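Local coordinates for protein ribosomal RNA methyltransferase, putative (Plasmodium falciparum, PDB 2PLW) that binds S-adenosylmethionine and probably methylates ribosomal RNA, as a putative RlmE-family uridine-2'-O-methyltransferase of which this chain holds the FtsJ-like part, at residues S135-H138 against F139-Q142; N162-T165 against Y166-M170; F19-K22 against N23-I26; V94-K97 against L98-I101. One frame throughout, in Å; residues are numbered along the deposited sequence.

Contact 1. Residues S135-H138 against F139-Q142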
loop_
_atom_site.group_PDB
_atom_site.type_symbol
_atom_site.label_atom_id
_atom_site.label_comp_id
_atom_site.label_asym_id
_atom_site.label_seq_id
_atom_site.Cartn_x
_atom_site.Cartn_y
_atom_site.Cartn_z
ATOM N N SER A 135 7.641 -6.768 5.130
ATOM C CA SER A 135 8.553 -5.750 4.585
ATOM C C SER A 135 7.820 -4.440 4.340
ATOM O O SER A 135 8.288 -3.370 4.747
ATOM C CB SER A 135 9.242 -6.215 3.282
ATOM O OG SER A 135 10.133 -7.279 3.582
ATOM N N ILE A 136 6.648 -4.542 3.713
ATOM C CA ILE A 136 5.865 -3.357 3.408
ATOM C C ILE A 136 5.370 -2.724 4.705
ATOM O O ILE A 136 5.404 -1.508 4.843
ATOM C CB ILE A 136 4.682 -3.683 2.470
ATOM C CG1 ILE A 136 5.206 -4.075 1.082
ATOM C CG2 ILE A 136 3.797 -2.444 2.307
ATOM C CD1 ILE A 136 4.153 -4.769 0.228
ATOM N N THR A 137 4.936 -3.541 5.669
ATOM C CA THR A 137 4.498 -3.030 6.986
ATOM C C THR A 137 5.616 -2.279 7.755
ATOM O O THR A 137 5.400 -1.205 8.296
ATOM C CB THR A 137 3.901 -4.180 7.816
ATOM O OG1 THR A 137 2.802 -4.744 7.076
ATOM C CG2 THR A 137 3.445 -3.708 9.233
ATOM N N HIS A 138 6.825 -2.836 7.719
ATOM C CA HIS A 138 7.980 -2.198 8.339
ATOM C C HIS A 138 8.268 -0.834 7.719
ATOM O O HIS A 138 8.576 0.117 8.428
ATOM C CB HIS A 138 9.190 -3.115 8.195
ATOM C CG HIS A 138 10.407 -2.594 8.883
ATOM N ND1 HIS A 138 10.601 -2.711 10.243
ATOM C CD2 HIS A 138 11.481 -1.928 8.398
ATOM C CE1 HIS A 138 11.750 -2.143 10.567
ATOM N NE2 HIS A 138 12.302 -1.660 9.468
ATOM N N PHE A 139 8.183 -0.758 6.390
ATOM C CA PHE A 139 8.381 0.486 5.670
ATOM C C PHE A 139 7.233 1.471 6.012
ATOM O O PHE A 139 7.454 2.661 6.314
ATOM C CB PHE A 139 8.471 0.178 4.176
ATOM C CG PHE A 139 8.277 1.372 3.304
ATOM C CD1 PHE A 139 9.330 2.225 3.047
ATOM C CD2 PHE A 139 7.016 1.674 2.796
ATOM C CE1 PHE A 139 9.161 3.335 2.248
ATOM C CE2 PHE A 139 6.824 2.801 1.988
ATOM C CZ PHE A 139 7.898 3.627 1.716
ATOM N N MET A 140 6.006 0.956 6.010
ATOM C CA MET A 140 4.800 1.759 6.333
ATOM C C MET A 140 4.930 2.474 7.686
ATOM O O MET A 140 4.653 3.682 7.814
ATOM C CB MET A 140 3.541 0.848 6.285
ATOM C CG MET A 140 2.234 1.527 6.871
ATOM S SD MET A 140 2.103 1.582 8.598
ATOM C CE MET A 140 2.020 -0.152 9.025
ATOM N N GLU A 141 5.372 1.733 8.696
ATOM C CA GLU A 141 5.520 2.282 10.031
ATOM C C GLU A 141 6.394 3.523 10.081
ATOM O O GLU A 141 6.198 4.393 10.942
ATOM C CB GLU A 141 6.157 1.247 10.938
ATOM C CG GLU A 141 5.228 0.298 11.631
ATOM C CD GLU A 141 5.892 -0.208 12.892
ATOM O OE1 GLU A 141 6.934 -0.878 12.756
ATOM O OE2 GLU A 141 5.419 0.122 14.011
ATOM N N GLN A 142 7.386 3.586 9.189
ATOM C CA GLN A 142 8.301 4.731 9.143
ATOM C C GLN A 142 7.644 5.954 8.568
ATOM O O GLN A 142 7.947 7.061 9.005
ATOM C CB GLN A 142 9.544 4.383 8.311
ATOM C CG GLN A 142 10.343 3.186 8.880
ATOM C CD GLN A 142 11.382 2.667 7.892
ATOM O OE1 GLN A 142 12.160 3.433 7.334
ATOM N NE2 GLN A 142 11.353 1.367 7.638
HETATM O O HOH W 1 9.540 0.395 11.166
#
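His138 O accepts two hydrogen bonds, from the Gln142 side-chain amide and from a water. Gln142 NE2 donates to His138 O at 3.1 Å. The bond comes in above the carbonyl plane, 51° out of it, and does not use a lone pair. The side chain of Gln142 thus reaches the oxygen four residues back, while its backbone N makes only a weak bond to Phe139 O. The water donates to His138 O at 2.9 Å, and sits above one face of the His138 ring, displaced toward its rim. The same Gln142 NE2 meets His138 CD2 at 3.4 Å, with ring and amide planes 71° apart. Both polar tips have a second partner: Asn78 takes His138 NE2 through OD1 and Gln142 NE2 through its O.

Regular backbone bonds run from Phe139 N, Met140 N and Glu141 N to the residues four back.

The apolar contact is Thr137 with Met140. Thr137 CG2, anti to the backbone N, meets Met140 CE at 3.8 Å. The Met140 chain bends at chi2 and chi3, and this brings CE back beside the threonine. Thr137 OG1 bonds to Thr133 O and Tyr150 OH.

Ile136, Phe139 and Met140 turn helix 122-143 to the sheet. Ile136 and Phe139 rest on strand 24-29, while Ile136 and Met140 touch strands 107-112 and 148-155.

Contact 2. Residues N162-T165 against Y166-M170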
loop_
_atom_site.group_PDB
_atom_site.type_symbol
_atom_site.label_atom_id
_atom_site.label_comp_id
_atom_site.label_asym_id
_atom_site.label_seq_id
_atom_site.Cartn_x
_atom_site.Cartn_y
_atom_site.Cartn_z
ATOM N N ASN A 162 -2.321 -13.825 12.441
ATOM C CA ASN A 162 -1.160 -13.312 13.164
ATOM C C ASN A 162 -0.813 -11.884 12.720
ATOM O O ASN A 162 -0.536 -11.004 13.549
ATOM C CB ASN A 162 0.057 -14.206 12.957
ATOM C CG ASN A 162 -0.081 -15.575 13.592
ATOM O OD1 ASN A 162 -0.859 -15.796 14.552
ATOM N ND2 ASN A 162 0.682 -16.522 13.056
ATOM N N LEU A 163 -0.823 -11.669 11.409
ATOM C CA LEU A 163 -0.476 -10.360 10.853
ATOM C C LEU A 163 -1.539 -9.347 11.214
ATOM O O LEU A 163 -1.243 -8.192 11.562
ATOM C CB LEU A 163 -0.313 -10.457 9.334
ATOM C CG LEU A 163 0.959 -11.216 8.922
ATOM C CD1 LEU A 163 1.180 -11.105 7.435
ATOM C CD2 LEU A 163 2.158 -10.685 9.642
ATOM N N LYS A 164 -2.778 -9.781 11.155
ATOM C CA LYS A 164 -3.881 -8.886 11.540
ATOM C C LYS A 164 -3.702 -8.418 12.990
ATOM O O LYS A 164 -3.773 -7.221 13.284
ATOM C CB LYS A 164 -5.205 -9.596 11.344
ATOM C CG LYS A 164 -6.399 -8.712 11.579
ATOM C CD LYS A 164 -7.655 -9.539 11.377
ATOM C CE LYS A 164 -8.876 -8.714 11.573
ATOM N NZ LYS A 164 -10.078 -9.535 11.189
ATOM N N THR A 165 -3.377 -9.356 13.884
ATOM C CA THR A 165 -3.187 -9.039 15.301
ATOM C C THR A 165 -2.001 -8.114 15.506
ATOM O O THR A 165 -2.032 -7.174 16.313
ATOM C CB THR A 165 -3.048 -10.315 16.114
ATOM O OG1 THR A 165 -4.302 -10.999 16.057
ATOM C CG2 THR A 165 -2.688 -10.005 17.561
ATOM N N TYR A 166 -0.957 -8.353 14.731
ATOM C CA TYR A 166 0.197 -7.493 14.806
ATOM C C TYR A 166 -0.190 -6.051 14.436
ATOM O O TYR A 166 0.190 -5.090 15.112
ATOM C CB TYR A 166 1.280 -8.034 13.871
ATOM C CG TYR A 166 2.541 -7.226 13.897
ATOM C CD1 TYR A 166 3.253 -7.033 15.077
ATOM C CD2 TYR A 166 3.034 -6.654 12.725
ATOM C CE1 TYR A 166 4.438 -6.280 15.092
ATOM C CE2 TYR A 166 4.206 -5.916 12.732
ATOM C CZ TYR A 166 4.895 -5.727 13.913
ATOM O OH TYR A 166 6.057 -4.983 13.871
ATOM N N LEU A 167 -0.979 -5.905 13.379
ATOM C CA LEU A 167 -1.393 -4.570 12.925
ATOM C C LEU A 167 -2.317 -3.869 13.928
ATOM O O LEU A 167 -2.257 -2.655 14.072
ATOM C CB LEU A 167 -2.048 -4.659 11.543
ATOM C CG LEU A 167 -1.031 -4.956 10.430
ATOM C CD1 LEU A 167 -1.714 -5.493 9.194
ATOM C CD2 LEU A 167 -0.176 -3.738 10.062
ATOM N N LYS A 168 -3.131 -4.655 14.631
ATOM C CA LYS A 168 -4.019 -4.149 15.680
ATOM C C LYS A 168 -3.219 -3.551 16.818
ATOM O O LYS A 168 -3.749 -2.812 17.647
ATOM C CB LYS A 168 -4.911 -5.264 16.207
ATOM C CG LYS A 168 -6.041 -5.638 15.275
ATOM C CD LYS A 168 -6.909 -6.717 15.862
ATOM C CE LYS A 168 -8.092 -6.993 14.966
ATOM N NZ LYS A 168 -8.988 -7.986 15.637
ATOM N N GLY A 169 -1.925 -3.858 16.859
ATOM C CA GLY A 169 -1.039 -3.237 17.813
ATOM C C GLY A 169 -0.595 -1.840 17.426
ATOM O O GLY A 169 0.038 -1.155 18.224
ATOM N N MET A 170 -0.917 -1.390 16.217
ATOM C CA MET A 170 -0.524 -0.046 15.847
ATOM C C MET A 170 -1.624 0.827 15.236
ATOM O O MET A 170 -1.406 2.017 15.020
ATOM C CB MET A 170 0.770 -0.045 15.027
ATOM C CG MET A 170 0.721 -0.713 13.709
ATOM S SD MET A 170 2.438 -1.072 13.186
ATOM C CE MET A 170 2.452 -2.843 13.259
#
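Leu163 O receives the hydrogen bond of Leu167 N at 2.9 Å, and the side chain of Leu167 closes over the same oxygen. Leu167 CG lies 3.4 Å from Leu163 O, and CD1 is also close to it. The leucine has CG anti to its carbonyl carbon (chi1 -72°), which leads the branch back along the preceding turn. Tyr166 N bonds to Asn162 O in the same way.

Lys168 N donates to Lys164 O at 3.0 Å, in the carbonyl plane. Beyond this bond the two lysine chains meet obliquely. Lys164 CE touches Lys168 CE at 3.9 Å. Lys168 CG also packs on Lys164 O. The contact is made by methylene groups. The two NZ atoms of Lys164 and Lys168 stay 4.8 Å apart, so their like charges would be expected to disfavour a closer approach. Lys164 NZ has a weak hydrogen bond to Thr176 OG1.

Gly169 N has a weak bond to Thr165 O at 3.4 Å and a shorter one to Tyr166 O at 3.0 Å. Met170 N follows with a bond to Leu167 O. Met170 folds back, and its CE sits 3.6 Å above one face of the Tyr166 ring, toward the rim.

Leu163 and Leu167 pack on helix 122-143, and Leu167 also meets strands 188-196 and 171-176. This is the amphipathic last helix of a Rossmann-like class I methyltransferase fold, packed on the sheet and followed in the chain by its edge strand 171-176.

Contact 3. Residues F19-K22 against N23-I26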
loop_
_atom_site.group_PDB
_atom_site.type_symbol
_atom_site.label_atom_id
_atom_site.label_comp_id
_atom_site.label_asym_id
_atom_site.label_seq_id
_atom_site.Cartn_x
_atom_site.Cartn_y
_atom_site.Cartn_z
ATOM N N PHE A 19 -11.742 6.192 2.208
ATOM C CA PHE A 19 -10.486 6.701 2.737
ATOM C C PHE A 19 -9.884 7.754 1.822
ATOM O O PHE A 19 -9.059 8.544 2.268
ATOM C CB PHE A 19 -9.492 5.549 3.004
ATOM C CG PHE A 19 -9.390 4.555 1.876
ATOM C CD1 PHE A 19 -8.538 4.806 0.796
ATOM C CD2 PHE A 19 -10.142 3.371 1.887
ATOM C CE1 PHE A 19 -8.426 3.893 -0.252
ATOM C CE2 PHE A 19 -10.047 2.457 0.830
ATOM C CZ PHE A 19 -9.175 2.720 -0.234
ATOM N N LEU A 20 -10.294 7.782 0.549
ATOM C CA LEU A 20 -9.747 8.760 -0.388
ATOM C C LEU A 20 -10.433 10.104 -0.219
ATOM O O LEU A 20 -11.577 10.293 -0.637
ATOM C CB LEU A 20 -9.843 8.289 -1.835
ATOM C CG LEU A 20 -9.028 7.034 -2.184
ATOM C CD1 LEU A 20 -9.426 6.497 -3.576
ATOM C CD2 LEU A 20 -7.508 7.310 -2.136
ATOM N N LYS A 21 -9.707 11.030 0.396
ATOM C CA LYS A 21 -10.274 12.285 0.882
ATOM C C LYS A 21 -9.357 13.435 0.492
ATOM O O LYS A 21 -8.194 13.217 0.133
ATOM C CB LYS A 21 -10.417 12.222 2.405
ATOM C CG LYS A 21 -11.566 11.335 2.896
ATOM C CD LYS A 21 -11.611 11.149 4.418
ATOM C CE LYS A 21 -10.526 10.167 4.904
ATOM N NZ LYS A 21 -10.733 9.491 6.241
ATOM N N LYS A 22 -9.879 14.655 0.587
ATOM C CA LYS A 22 -9.118 15.851 0.251
ATOM C C LYS A 22 -7.939 16.083 1.201
ATOM O O LYS A 22 -7.975 15.662 2.349
ATOM C CB LYS A 22 -10.043 17.082 0.237
ATOM C CG LYS A 22 -10.599 17.466 1.591
ATOM C CD LYS A 22 -11.388 18.778 1.499
ATOM C CE LYS A 22 -11.822 19.280 2.873
ATOM N NZ LYS A 22 -12.802 18.396 3.606
ATOM N N ASN A 23 -6.910 16.759 0.702
ATOM C CA ASN A 23 -5.760 17.192 1.506
ATOM C C ASN A 23 -5.038 16.022 2.177
ATOM O O ASN A 23 -4.635 16.106 3.343
ATOM C CB ASN A 23 -6.162 18.261 2.549
ATOM C CG ASN A 23 -4.958 19.033 3.090
ATOM O OD1 ASN A 23 -3.887 19.023 2.487
ATOM N ND2 ASN A 23 -5.131 19.689 4.234
ATOM N N LYS A 24 -4.895 14.934 1.430
ATOM C CA LYS A 24 -4.134 13.781 1.917
ATOM C C LYS A 24 -2.959 13.497 1.010
ATOM O O LYS A 24 -3.051 13.673 -0.218
ATOM C CB LYS A 24 -4.997 12.519 1.974
ATOM C CG LYS A 24 -6.274 12.637 2.855
ATOM C CD LYS A 24 -5.920 12.695 4.331
ATOM C CE LYS A 24 -7.139 13.010 5.196
ATOM N NZ LYS A 24 -6.724 13.194 6.619
ATOM N N ILE A 25 -1.875 13.032 1.627
ATOM C CA ILE A 25 -0.757 12.505 0.849
ATOM C C ILE A 25 -1.002 10.991 0.755
ATOM O O ILE A 25 -1.192 10.320 1.765
ATOM C CB ILE A 25 0.585 12.820 1.510
ATOM C CG1 ILE A 25 0.805 14.344 1.552
ATOM C CG2 ILE A 25 1.714 12.137 0.751
ATOM C CD1 ILE A 25 2.174 14.759 2.167
ATOM N N ILE A 26 -0.955 10.468 -0.459
ATOM C CA ILE A 26 -1.327 9.070 -0.744
ATOM C C ILE A 26 -0.196 8.343 -1.474
ATOM O O ILE A 26 0.318 8.809 -2.493
ATOM C CB ILE A 26 -2.609 9.017 -1.595
ATOM C CG1 ILE A 26 -3.734 9.786 -0.898
ATOM C CG2 ILE A 26 -3.080 7.568 -1.799
ATOM C CD1 ILE A 26 -4.766 10.301 -1.879
#
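Lys24 folds its side chain back over the backbone of Lys21 and Lys22, in the turn that leads into strand 24-29 of the Rossmann-like sheet. Lys24 CB lies 3.8 Å from Lys21 O. Lys24 CG comes nearer, 3.4 Å from Lys21 O, and also touches Lys21 CB and Lys22 O. The chain then bends at chi2 (-71°). CD and CE follow Lys22 O, with Lys24 CE at 4.0 Å from it. Lys24 NZ stays 5.5 Å from Lys21 NZ, so the two like charges are not in contact.

No hydrogen bond joins 19-22 to 23-26. The turn is held by groups outside it. Asn49 ND2 bonds to both Lys21 O and Lys24 O, and so ties its two sides together. Asn23, at the bend, has a left-handed backbone conformation (phi 59°). Its OD1 accepts from Lys48 NZ, and its backbone also bonds to Lys48.

The directions of 20-22 and 23-26 lie 146° apart, so the chain nearly doubles back. This brings Leu20 and Ile26 together, their side chains crossing at about a right angle. Both also pack on Ile40 of helix 35-43. Their contact is between two methyl groups, Leu20 CD2 and Ile26 CD1, 4.1 Å apart.

Contact 4. Residues V94-K97 against L98-I101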
loop_
_atom_site.group_PDB
_atom_site.type_symbol
_atom_site.label_atom_id
_atom_site.label_comp_id
_atom_site.label_asym_id
_atom_site.label_seq_id
_atom_site.Cartn_x
_atom_site.Cartn_y
_atom_site.Cartn_z
ATOM N N VAL A 94 14.794 4.943 -2.303
ATOM C CA VAL A 94 13.357 5.232 -2.075
ATOM C C VAL A 94 13.206 6.336 -1.021
ATOM O O VAL A 94 12.462 7.309 -1.198
ATOM C CB VAL A 94 12.547 3.957 -1.716
ATOM C CG1 VAL A 94 11.148 4.297 -1.164
ATOM C CG2 VAL A 94 12.396 3.047 -2.946
ATOM N N ASP A 95 13.962 6.228 0.066
ATOM C CA ASP A 95 13.842 7.218 1.143
ATOM C C ASP A 95 14.184 8.640 0.705
ATOM O O ASP A 95 13.501 9.588 1.066
ATOM C CB ASP A 95 14.704 6.808 2.309
ATOM C CG ASP A 95 14.411 5.398 2.753
ATOM O OD1 ASP A 95 13.461 5.186 3.536
ATOM O OD2 ASP A 95 15.144 4.499 2.290
ATOM N N TYR A 96 15.270 8.780 -0.046
ATOM C CA TYR A 96 15.683 10.106 -0.487
ATOM C C TYR A 96 14.760 10.694 -1.555
ATOM O O TYR A 96 14.469 11.902 -1.549
ATOM C CB TYR A 96 17.180 10.125 -0.816
ATOM C CG TYR A 96 17.922 10.322 0.500
ATOM C CD1 TYR A 96 18.510 9.240 1.171
ATOM C CD2 TYR A 96 17.946 11.574 1.123
ATOM C CE1 TYR A 96 19.128 9.410 2.384
ATOM C CE2 TYR A 96 18.592 11.751 2.356
ATOM C CZ TYR A 96 19.173 10.658 2.971
ATOM O OH TYR A 96 19.796 10.814 4.176
ATOM N N LYS A 97 14.202 9.821 -2.386
ATOM C CA LYS A 97 13.158 10.252 -3.315
ATOM C C LYS A 97 11.885 10.684 -2.580
ATOM O O LYS A 97 11.284 11.691 -2.927
ATOM C CB LYS A 97 12.859 9.152 -4.326
ATOM C CG LYS A 97 14.020 8.929 -5.290
ATOM C CD LYS A 97 13.659 7.889 -6.310
ATOM C CE LYS A 97 14.887 7.153 -6.864
ATOM N NZ LYS A 97 14.480 5.863 -7.547
ATOM N N LEU A 98 11.474 9.926 -1.564
ATOM C CA LEU A 98 10.377 10.374 -0.686
ATOM C C LEU A 98 10.667 11.691 0.007
ATOM O O LEU A 98 9.792 12.539 0.105
ATOM C CB LEU A 98 9.980 9.307 0.347
ATOM C CG LEU A 98 9.238 8.126 -0.255
ATOM C CD1 LEU A 98 9.161 6.968 0.766
ATOM C CD2 LEU A 98 7.820 8.524 -0.777
ATOM N N LYS A 99 11.897 11.859 0.486
ATOM C CA LYS A 99 12.307 13.102 1.165
ATOM C C LYS A 99 12.139 14.328 0.250
ATOM O O LYS A 99 11.637 15.358 0.681
ATOM C CB LYS A 99 13.767 12.974 1.619
ATOM C CG LYS A 99 14.268 14.093 2.535
ATOM C CD LYS A 99 15.706 13.825 3.003
ATOM C CE LYS A 99 15.748 12.843 4.177
ATOM N NZ LYS A 99 15.465 13.545 5.479
ATOM N N GLU A 100 12.573 14.198 -1.006
ATOM C CA GLU A 100 12.417 15.229 -2.032
ATOM C C GLU A 100 10.965 15.678 -2.132
ATOM O O GLU A 100 10.690 16.856 -2.283
ATOM C CB GLU A 100 12.839 14.696 -3.404
ATOM C CG GLU A 100 14.310 14.779 -3.742
ATOM C CD GLU A 100 14.557 14.470 -5.223
ATOM O OE1 GLU A 100 14.931 15.404 -5.975
ATOM O OE2 GLU A 100 14.359 13.293 -5.636
ATOM N N ILE A 101 10.050 14.724 -2.035
ATOM C CA ILE A 101 8.617 14.963 -2.254
ATOM C C ILE A 101 7.906 15.448 -0.976
ATOM O O ILE A 101 7.149 16.431 -1.003
ATOM C CB ILE A 101 7.916 13.686 -2.848
ATOM C CG1 ILE A 101 8.492 13.278 -4.204
ATOM C CG2 ILE A 101 6.416 13.906 -3.032
ATOM C CD1 ILE A 101 8.206 11.811 -4.567
#
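Leu98 meets Val94 one turn earlier, by backbone and by side chain. Its N donates to Val94 O at 2.8 Å. The bond is nearly straight, with an N-H...O angle of 170°. Leu98 CD1 lies beside Val94 CG1 at 3.8 Å, and the two side chains point the same way. Val94 CG1 is anti to the backbone N (chi1 167°), and this methyl faces the leucine. CG of Leu98 also packs on Val94 O.

Lys99 N bonds to Asp95 O at 2.8 Å. Its side chain turns to Tyr96 and runs beside the ring. Lys99 CE reaches Tyr96 CE2 at 3.5 Å, and CD touches both CE2 and CD2. The approach is oblique to the ring. Bends at chi3 and chi4 then turn NZ away from the ring. The carboxylate of Asp95 points elsewhere, to Tyr143 OH and Met77 N.

Glu100 N bonds to Tyr96 O at 3.0 Å. Its CB and CG pack on the carbonyl oxygens of Lys97 and Tyr96.

Ile101 N has a weak bond to Lys97 O at 3.4 Å. Ile101 CG1 and CD1 both lie 3.5 Å from Lys97 O and cover it. Lys97 NZ has a weak hydrogen bond to Gln69 O.

Val94, Leu98 and Ile101 form the apolar stripe of helix 93-102. They pack on strands 66-69 and 49-55 and on helix 122-143. Val94 also touches Ile72, which binds S-adenosylmethionine. A helix packed on the parallel strands beside the cofactor site is typical of the Rossmann-like class I methyltransferase fold.

In the fold
Along the chain the order is contact 3, contact 4, contact 1, contact 2. All lie in one FtsJ-like methyltransferase fold built on a seven-stranded mixed sheet. Contact 1, on helix 122-143, touches two others. Its Phe139 packs on Val94 and Leu98 of contact 4, and its Thr137 and Glu141 meet Leu167 and Met170 of contact 2. Contacts 2 and 4 do not touch; their centres are about 27 Å apart. Contact 3 leads into strand 24-29, between 49-55 and 107-112 in the sheet; its centre is about 19 Å from those of contacts 1 and 4. Helix 122-143, whose Ile136 side chain is about 5 Å from the bound S-adenosylmethionine, joins helices 93-102 and 160-168.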